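PDB 6QGI: VP5 from Halorubrum pleomorphic virus 2, which is an envelope protein of a pleomorphic haloarchaeal virus and probably drives fusion of the viral membrane with that of its host cell. Local coordinates for residues A[5-10]-A[373-378]; A[59-64]-A[438-443]; A[115-120]-A[193-198]; A[129-132]-A[136-139]. One frame throughout, in Å; residues are numbered along the deposited sequence.

Interaction 1 (A[5-10]-A[373-378]); sequences VGVGLA and EPYSGT
With its CG opposite the carbonyl carbon (chi1 -51°) and the ring rotated by a chi2 of -49°, Tyr-375 lays one face of its phenol against the backbone of Gly-8. The result is a CH-pi contact to the main chain: Gly-8 CA stands over the ring, 3.7 Å from the centroid of Tyr-375 and 15° off its normal, slightly toward the rim, and comes within 3.6 Å of Tyr-375 CZ. Because glycine carries no side chain, the aromatic face can approach the short helix this closely. Val-7 supplies a second touch, its CG1 branch meeting Tyr-375 CE1 at 3.7 Å while the two side chains run at about a right angle to each other. From Tyr-375 the backbone enters a type II beta turn, Tyr-375 to Thr-378, passing through Gly-377, whose phi is positive. Thr-378 OG1 fastens this turn by donating to Tyr-375 O at 2.7 Å, from above the carbonyl plane. The same tyrosine ring also makes edge-to-face contacts with Phe-425 and Trp-356, and Gly-8 O accepts from Thr-310 OG1. Helix 4-8 is thereby packed on the loop between strands 367-370 and 378-384, while nearby Leu-9 rests on strands 343-355 and 434-439.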
# COMPACT_ATOMS: atom_id res chain seq x y z
N VAL A 5 7.64 -9.50 2.84
CA VAL A 5 7.41 -8.47 1.84
C VAL A 5 8.38 -7.29 2.08
O VAL A 5 9.05 -6.86 1.14
CB VAL A 5 5.93 -8.02 1.84
CG1 VAL A 5 5.71 -6.78 0.97
CG2 VAL A 5 5.02 -9.16 1.40
N GLY A 6 8.44 -6.82 3.33
CA GLY A 6 9.27 -5.69 3.72
C GLY A 6 10.77 -5.88 3.62
O GLY A 6 11.47 -4.96 3.17
N VAL A 7 11.29 -7.05 4.04
CA VAL A 7 12.73 -7.31 4.06
C VAL A 7 13.13 -8.26 2.92
O VAL A 7 14.03 -7.92 2.14
CB VAL A 7 13.20 -7.84 5.44
CG1 VAL A 7 14.71 -8.07 5.45
CG2 VAL A 7 12.78 -6.90 6.56
N GLY A 8 12.50 -9.44 2.86
CA GLY A 8 12.81 -10.47 1.87
C GLY A 8 12.62 -10.04 0.43
O GLY A 8 13.46 -10.35 -0.42
N LEU A 9 11.54 -9.31 0.15
CA LEU A 9 11.25 -8.86 -1.21
C LEU A 9 11.58 -7.39 -1.41
O LEU A 9 11.49 -6.91 -2.55
CB LEU A 9 9.77 -9.14 -1.57
CG LEU A 9 9.25 -10.57 -1.31
CD1 LEU A 9 7.74 -10.62 -1.39
CD2 LEU A 9 9.88 -11.59 -2.26
N ALA A 10 12.00 -6.67 -0.33
CA ALA A 10 12.32 -5.23 -0.33
C ALA A 10 11.17 -4.46 -0.98
O ALA A 10 11.36 -3.57 -1.81
CB ALA A 10 13.65 -4.98 -1.04
N GLU A 373 17.83 -12.26 10.55
CA GLU A 373 16.46 -12.58 10.95
C GLU A 373 15.73 -13.35 9.84
O GLU A 373 15.67 -12.86 8.71
CB GLU A 373 15.70 -11.29 11.29
CG GLU A 373 14.53 -11.47 12.24
CD GLU A 373 14.10 -10.23 13.00
OE1 GLU A 373 14.46 -9.10 12.59
OE2 GLU A 373 13.40 -10.39 14.03
N PRO A 374 15.17 -14.56 10.13
CA PRO A 374 14.42 -15.28 9.08
C PRO A 374 13.12 -14.55 8.74
O PRO A 374 12.59 -13.80 9.57
CB PRO A 374 14.18 -16.66 9.70
CG PRO A 374 14.22 -16.44 11.17
CD PRO A 374 15.14 -15.28 11.42
N TYR A 375 12.63 -14.73 7.52
CA TYR A 375 11.43 -14.03 7.04
C TYR A 375 10.15 -14.67 7.54
O TYR A 375 10.11 -15.88 7.75
CB TYR A 375 11.43 -13.94 5.51
CG TYR A 375 12.73 -13.40 4.93
CD1 TYR A 375 13.31 -12.24 5.41
CD2 TYR A 375 13.35 -14.04 3.86
CE1 TYR A 375 14.50 -11.74 4.88
CE2 TYR A 375 14.53 -13.55 3.30
CZ TYR A 375 15.10 -12.40 3.82
OH TYR A 375 16.26 -11.90 3.29
N SER A 376 9.09 -13.85 7.72
CA SER A 376 7.77 -14.30 8.18
C SER A 376 7.11 -15.19 7.15
O SER A 376 7.21 -14.94 5.94
CB SER A 376 6.88 -13.11 8.52
OG SER A 376 6.68 -12.26 7.40
N GLY A 377 6.46 -16.24 7.63
CA GLY A 377 5.77 -17.22 6.80
C GLY A 377 6.69 -18.11 6.00
O GLY A 377 6.23 -18.83 5.11
N THR A 378 8.01 -18.07 6.29
CA THR A 378 9.03 -18.89 5.62
C THR A 378 9.75 -19.79 6.64
O THR A 378 9.51 -19.69 7.85
CB THR A 378 10.04 -18.03 4.81
OG1 THR A 378 10.92 -17.33 5.67
CG2 THR A 378 9.38 -17.09 3.82

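Interaction 2 (A[59-64]-A[438-443])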
# COMPACT_ATOMS: atom_id res chain seq x y z
N ILE A 59 -2.05 4.41 1.76
CA ILE A 59 -2.05 5.77 1.21
C ILE A 59 -0.69 6.32 0.72
O ILE A 59 -0.61 6.76 -0.43
CB ILE A 59 -2.66 6.73 2.27
CG1 ILE A 59 -4.18 6.48 2.44
CG2 ILE A 59 -2.37 8.19 1.92
CD1 ILE A 59 -4.77 7.17 3.58
N VAL A 60 0.33 6.35 1.59
CA VAL A 60 1.62 7.01 1.34
C VAL A 60 2.38 6.42 0.15
O VAL A 60 2.89 7.19 -0.65
CB VAL A 60 2.50 7.06 2.63
CG1 VAL A 60 3.79 7.86 2.40
CG2 VAL A 60 1.72 7.66 3.80
N ASP A 61 2.44 5.08 0.01
CA ASP A 61 3.20 4.48 -1.10
C ASP A 61 2.43 4.43 -2.43
O ASP A 61 3.04 4.12 -3.45
CB ASP A 61 3.68 3.07 -0.72
CG ASP A 61 4.95 3.03 0.12
OD1 ASP A 61 5.41 4.12 0.55
OD2 ASP A 61 5.50 1.92 0.33
N ASN A 62 1.13 4.77 -2.43
CA ASN A 62 0.33 4.70 -3.65
C ASN A 62 -0.33 6.05 -3.97
O ASN A 62 -1.55 6.18 -3.87
CB ASN A 62 -0.73 3.58 -3.53
CG ASN A 62 -0.23 2.31 -2.87
OD1 ASN A 62 0.77 1.72 -3.27
ND2 ASN A 62 -0.91 1.88 -1.82
N GLN A 63 0.47 7.03 -4.38
CA GLN A 63 -0.01 8.37 -4.74
C GLN A 63 -0.35 8.44 -6.22
O GLN A 63 -1.04 9.36 -6.65
CB GLN A 63 1.04 9.46 -4.42
CG GLN A 63 1.94 9.16 -3.22
CD GLN A 63 3.19 8.38 -3.56
OE1 GLN A 63 3.27 7.69 -4.58
NE2 GLN A 63 4.19 8.48 -2.71
N ASN A 64 0.13 7.45 -6.99
CA ASN A 64 -0.04 7.39 -8.45
C ASN A 64 -1.25 6.57 -8.89
O ASN A 64 -1.41 6.33 -10.09
CB ASN A 64 1.24 6.83 -9.08
CG ASN A 64 2.42 7.74 -8.92
OD1 ASN A 64 2.35 8.96 -9.14
ND2 ASN A 64 3.55 7.17 -8.53
N GLN A 438 4.28 -3.78 -3.74
CA GLN A 438 4.86 -2.68 -4.51
C GLN A 438 6.37 -2.84 -4.46
O GLN A 438 6.94 -2.82 -3.37
CB GLN A 438 4.41 -1.30 -3.99
CG GLN A 438 4.95 -0.15 -4.83
CD GLN A 438 4.56 1.21 -4.33
OE1 GLN A 438 3.39 1.51 -4.13
NE2 GLN A 438 5.54 2.09 -4.15
N LEU A 439 7.01 -3.02 -5.62
CA LEU A 439 8.46 -3.20 -5.71
C LEU A 439 9.17 -1.88 -5.51
O LEU A 439 8.94 -0.93 -6.27
CB LEU A 439 8.85 -3.84 -7.05
CG LEU A 439 8.15 -5.16 -7.39
CD1 LEU A 439 8.41 -5.58 -8.81
CD2 LEU A 439 8.57 -6.28 -6.44
N GLN A 440 10.01 -1.79 -4.47
CA GLN A 440 10.77 -0.60 -4.10
C GLN A 440 12.23 -0.78 -4.48
O GLN A 440 12.85 0.12 -5.07
CB GLN A 440 10.66 -0.31 -2.59
CG GLN A 440 9.29 -0.59 -1.95
CD GLN A 440 8.26 0.47 -2.23
OE1 GLN A 440 8.51 1.49 -2.90
NE2 GLN A 440 7.06 0.26 -1.72
N GLY A 441 12.77 -1.95 -4.13
CA GLY A 441 14.15 -2.33 -4.40
C GLY A 441 14.33 -2.96 -5.76
O GLY A 441 13.37 -3.45 -6.36
N SER A 442 15.59 -2.96 -6.23
CA SER A 442 15.99 -3.50 -7.52
C SER A 442 15.71 -5.00 -7.62
O SER A 442 15.72 -5.73 -6.62
CB SER A 442 17.46 -3.22 -7.78
OG SER A 442 17.70 -1.85 -8.04
N PHE A 443 15.41 -5.44 -8.84
CA PHE A 443 15.05 -6.81 -9.18
C PHE A 443 15.42 -7.12 -10.63
O PHE A 443 15.45 -6.22 -11.48
CB PHE A 443 13.53 -7.03 -8.96
CG PHE A 443 12.64 -6.21 -9.87
CD1 PHE A 443 12.28 -4.91 -9.55
CD2 PHE A 443 12.17 -6.74 -11.08
CE1 PHE A 443 11.48 -4.14 -10.41
CE2 PHE A 443 11.38 -5.98 -11.93
CZ PHE A 443 11.03 -4.69 -11.59
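The amide of Gln-438 sits at the centre of this contact, facing the chain where helix 37-60 gives way to a loop. As modelled, its NE2 gives a weak hydrogen bond to Asp-61 O, 3.3 Å long and well bent (129° at the hydrogen), and Gln-438 NE2 gives another weak one to Gln-440 OE1 at 3.3 Å. Its OE1 lies only 2.7 Å from that same Asp-61 O and 2.8 Å from Asn-62 OD1, two oxygens that can only accept. Such crowding makes the modelled assignment of the Gln-438 amide doubtful: exchanging O and N would probably ease the two short contacts, but would lose the weak bond to Gln-440 OE1 unless that amide turned as well. Asp-61 OD2 also comes within 3.1 Å of Gln-440 NE2, the carboxylate and amide planes being about 60° apart.

The next shell shows how the groups are placed. Gln-438 reaches across in a fully extended chain, with CG anti to the backbone N (chi1 -177°), whereas Gln-440 bends at chi2 and lies beside it. Asn-62 ND2 donates to Ser-57 O and Thr-58 O, and its OD1 pairs with Tyr-344 OH; these partners hold its amide as modelled, so the doubt falls on Gln-438. Farther out, Ile-59 and Val-60 pack on Trp-228 of helix 225-253, while strand 434-439 is paired with strands 11-13 and 343-355, placing the contact between the helices and the beta structure.

Interaction 3 (A[115-120]-A[193-198])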
# COMPACT_ATOMS: atom_id res chain seq x y z
N LYS A 115 -9.47 9.34 7.59
CA LYS A 115 -9.69 8.42 8.71
C LYS A 115 -8.38 7.68 9.04
O LYS A 115 -8.10 7.42 10.21
CB LYS A 115 -10.80 7.41 8.39
CG LYS A 115 -12.21 7.89 8.68
CD LYS A 115 -13.24 6.85 8.27
CE LYS A 115 -14.61 7.47 8.10
NZ LYS A 115 -15.18 7.92 9.41
N THR A 116 -7.58 7.38 8.00
CA THR A 116 -6.27 6.72 8.10
C THR A 116 -5.32 7.64 8.88
O THR A 116 -4.58 7.14 9.73
CB THR A 116 -5.73 6.38 6.70
OG1 THR A 116 -6.71 5.62 6.00
CG2 THR A 116 -4.41 5.61 6.74
N TRP A 117 -5.37 8.97 8.62
CA TRP A 117 -4.58 9.99 9.30
C TRP A 117 -5.10 10.17 10.74
O TRP A 117 -4.29 10.27 11.66
CB TRP A 117 -4.60 11.34 8.54
CG TRP A 117 -3.88 12.47 9.24
CD1 TRP A 117 -4.43 13.39 10.08
CD2 TRP A 117 -2.49 12.80 9.15
NE1 TRP A 117 -3.47 14.27 10.52
CE2 TRP A 117 -2.26 13.92 9.97
CE3 TRP A 117 -1.40 12.24 8.46
CZ2 TRP A 117 -1.00 14.51 10.12
CZ3 TRP A 117 -0.14 12.82 8.61
CH2 TRP A 117 0.04 13.95 9.42
N ASN A 118 -6.44 10.21 10.91
CA ASN A 118 -7.10 10.36 12.21
C ASN A 118 -6.75 9.22 13.17
O ASN A 118 -6.40 9.49 14.32
CB ASN A 118 -8.61 10.47 12.04
CG ASN A 118 -9.04 11.80 11.49
OD1 ASN A 118 -8.23 12.72 11.31
ND2 ASN A 118 -10.32 11.94 11.18
N GLU A 119 -6.75 7.96 12.67
CA GLU A 119 -6.38 6.79 13.47
C GLU A 119 -4.92 6.84 13.90
O GLU A 119 -4.60 6.38 14.99
CB GLU A 119 -6.66 5.47 12.72
CG GLU A 119 -7.05 4.32 13.63
CD GLU A 119 -8.24 4.54 14.55
OE1 GLU A 119 -9.20 5.23 14.14
OE2 GLU A 119 -8.21 4.02 15.69
N SER A 120 -4.05 7.44 13.07
CA SER A 120 -2.63 7.61 13.38
C SER A 120 -2.43 8.66 14.49
O SER A 120 -1.64 8.41 15.40
CB SER A 120 -1.86 8.01 12.12
OG SER A 120 -2.18 7.25 10.97
N TYR A 193 -0.22 20.14 12.16
CA TYR A 193 -0.04 19.39 10.92
C TYR A 193 -1.20 18.47 10.65
O TYR A 193 -1.63 17.73 11.54
CB TYR A 193 1.25 18.54 10.94
CG TYR A 193 2.53 19.28 11.30
CD1 TYR A 193 2.78 20.57 10.82
CD2 TYR A 193 3.53 18.65 12.04
CE1 TYR A 193 3.96 21.23 11.13
CE2 TYR A 193 4.73 19.30 12.32
CZ TYR A 193 4.94 20.58 11.86
OH TYR A 193 6.11 21.22 12.18
N ASP A 194 -1.66 18.48 9.40
CA ASP A 194 -2.74 17.63 8.90
C ASP A 194 -2.48 17.40 7.40
O ASP A 194 -1.65 18.12 6.83
CB ASP A 194 -4.13 18.27 9.20
CG ASP A 194 -4.38 19.65 8.62
OD1 ASP A 194 -3.49 20.18 7.98
OD2 ASP A 194 -5.48 20.17 8.81
N PRO A 195 -3.12 16.42 6.72
CA PRO A 195 -2.82 16.21 5.29
C PRO A 195 -3.15 17.39 4.36
O PRO A 195 -2.60 17.45 3.25
CB PRO A 195 -3.67 14.99 4.92
CG PRO A 195 -3.98 14.33 6.20
CD PRO A 195 -4.08 15.42 7.20
N MET A 196 -4.00 18.31 4.82
CA MET A 196 -4.42 19.48 4.00
C MET A 196 -3.41 20.63 4.11
O MET A 196 -3.08 21.22 3.05
CB MET A 196 -5.81 19.98 4.42
CG MET A 196 -6.88 18.91 4.35
SD MET A 196 -6.85 17.80 5.78
CE MET A 196 -7.91 18.69 6.91
N SER A 197 -2.96 20.96 5.32
CA SER A 197 -2.04 22.08 5.52
C SER A 197 -0.58 21.69 5.28
O SER A 197 0.20 22.53 4.82
CB SER A 197 -2.20 22.66 6.92
OG SER A 197 -1.57 21.88 7.93
N GLY A 198 -0.23 20.45 5.60
CA GLY A 198 1.13 19.95 5.50
C GLY A 198 2.02 20.59 6.55
O GLY A 198 1.53 20.93 7.64
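A proline-on-indole CH-pi contact joins the middle of the long helix 91-133 to the loop that follows strand 189-193. Pro-195 CD stands almost exactly over the five-membered ring of Trp-117, 3.4 Å from its centroid and 3° off the normal, and Pro-195 CG spreads the overlap onto Trp-117 CG and CD2. The helix presents this face because a trans chi1 (176°) swings the indole out beside the carbonyl carbon, and chi2 (-93°) sets it nearly perpendicular. At the rim of the benzo ring, Tyr-193 O lies near the ring plane, 3.6 Å from Trp-117 CZ2, and Asp-194 CA is 3.8 Å from the same carbon.

An Asx motif shapes the loop behind the proline. Asp-194 OD1 accepts from Ser-197 N at 2.8 Å and from Ser-197 OG at 2.6 Å, the two donors arriving from opposite faces of the carboxylate plane. Gly-198 N closes back on Asp-194 O. Trp-117 NE1 donates to Gly-180 O, which helps fix the rotation of the indole, and Trp-228 of helix 225-253 meets the ring edge-to-face and also touches Pro-195.

The chemistry suits the partners: a proline CD, bonded to an amide nitrogen, is probably slightly electron-poor, and its hydrogens face an electron-rich indole whose polar N-H is already satisfied.

Interaction 4 (A[129-132]-A[136-139])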
# COMPACT_ATOMS: atom_id res chain seq x y z
N SER A 129 0.12 9.74 25.96
CA SER A 129 -0.53 9.58 27.27
C SER A 129 0.25 8.56 28.08
O SER A 129 0.69 8.87 29.19
CB SER A 129 -1.99 9.15 27.11
OG SER A 129 -2.77 10.14 26.48
N THR A 130 0.49 7.37 27.50
CA THR A 130 1.24 6.25 28.08
C THR A 130 2.69 6.67 28.41
O THR A 130 3.23 6.22 29.42
CB THR A 130 1.21 5.04 27.12
OG1 THR A 130 -0.14 4.77 26.74
CG2 THR A 130 1.78 3.80 27.74
N VAL A 131 3.30 7.52 27.57
CA VAL A 131 4.68 7.98 27.77
C VAL A 131 4.72 8.95 28.98
O VAL A 131 5.45 8.66 29.93
CB VAL A 131 5.30 8.59 26.47
CG1 VAL A 131 6.64 9.25 26.75
CG2 VAL A 131 5.45 7.53 25.38
N VAL A 132 3.90 10.02 28.98
CA VAL A 132 3.83 10.99 30.08
C VAL A 132 3.50 10.27 31.41
O VAL A 132 4.20 10.49 32.40
CB VAL A 132 2.83 12.15 29.78
CG1 VAL A 132 2.48 12.95 31.03
CG2 VAL A 132 3.37 13.07 28.70
N ASP A 136 9.16 6.48 34.65
CA ASP A 136 10.58 6.52 34.34
C ASP A 136 10.91 7.12 32.98
O ASP A 136 12.09 7.31 32.67
CB ASP A 136 11.17 5.09 34.41
CG ASP A 136 10.79 4.29 35.65
OD1 ASP A 136 10.71 4.89 36.75
OD2 ASP A 136 10.57 3.07 35.52
N ILE A 137 9.89 7.43 32.16
CA ILE A 137 10.09 7.92 30.80
C ILE A 137 9.28 9.17 30.49
O ILE A 137 8.15 9.33 30.96
CB ILE A 137 9.74 6.75 29.82
CG1 ILE A 137 10.78 5.62 29.94
CG2 ILE A 137 9.57 7.17 28.35
CD1 ILE A 137 10.35 4.43 29.35
N GLY A 138 9.89 10.03 29.68
CA GLY A 138 9.32 11.25 29.12
C GLY A 138 9.33 11.17 27.60
O GLY A 138 9.90 10.23 27.04
N LYS A 139 8.70 12.14 26.93
CA LYS A 139 8.59 12.17 25.46
C LYS A 139 9.96 12.14 24.76
O LYS A 139 10.09 11.49 23.73
CB LYS A 139 7.77 13.37 24.99
CG LYS A 139 6.29 13.25 25.31
CD LYS A 139 5.49 14.44 24.79
CE LYS A 139 4.08 14.39 25.29
NZ LYS A 139 3.34 15.64 24.99
O HOH W 1 6.87 10.82 32.82
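This is a short-range fold-back at the C-terminal end of helix 91-133: after the helix ends, residues 136-139 return against its last turns, where valine side chains are laid on the main chain of Gly-138, Ile-137 CG2 and the aliphatic chain of Lys-139. Val-131 does most of the touching. A chi1 of 172° turns its CG1 branch toward Gly-138, where it presses on the main chain, 3.4 Å from Gly-138 O, and meets the CG2 branch of Ile-137 at 3.9 Å. Beside it, Val-132 CG2 lies 3.7 Å from Lys-139 CE, the two side chains crossing at a slant. The lysine chain is extended, which carries its NZ past the valine to a salt bridge with Asp-155 and a hydrogen bond to Leu-156 O. Val-131 and Ile-137 also rest on helix 37-60.

No direct hydrogen bond joins the two segments. Val-131 O and Ile-137 O are 3.0 Å apart with no proton between them, an arrangement that is probably mildly unfavourable. A water 2.7 Å from both Val-132 O and Ile-137 O bridges these two, although other acceptors compete for its protons; it does not separate Val-131 O from Ile-137 O. The contact is thus apolar packing without a direct polar bond across it, the lysine's charge being met by Asp-155.

How the interactions relate
From the N terminus, residues 5-10 close a loop of more than 360 residues with 373-378 (interaction 1), and residues 59-64 close another with 438-443 (interaction 2). These two loops cross, and they touch where Ala-10 O lies 3.2 Å from Gly-441 N, a probable hydrogen bond. Interaction 3, between 115-120 and 193-198, nests inside both, and its helix meets interaction 2 where Ile-59 CD1 packs on Thr-116 CB at 3.4 Å. Interaction 4 nests inside interaction 3 and closes only the end of helix 91-133, which the two share. Together they run from the strand-rich part through the helices to the helix tip.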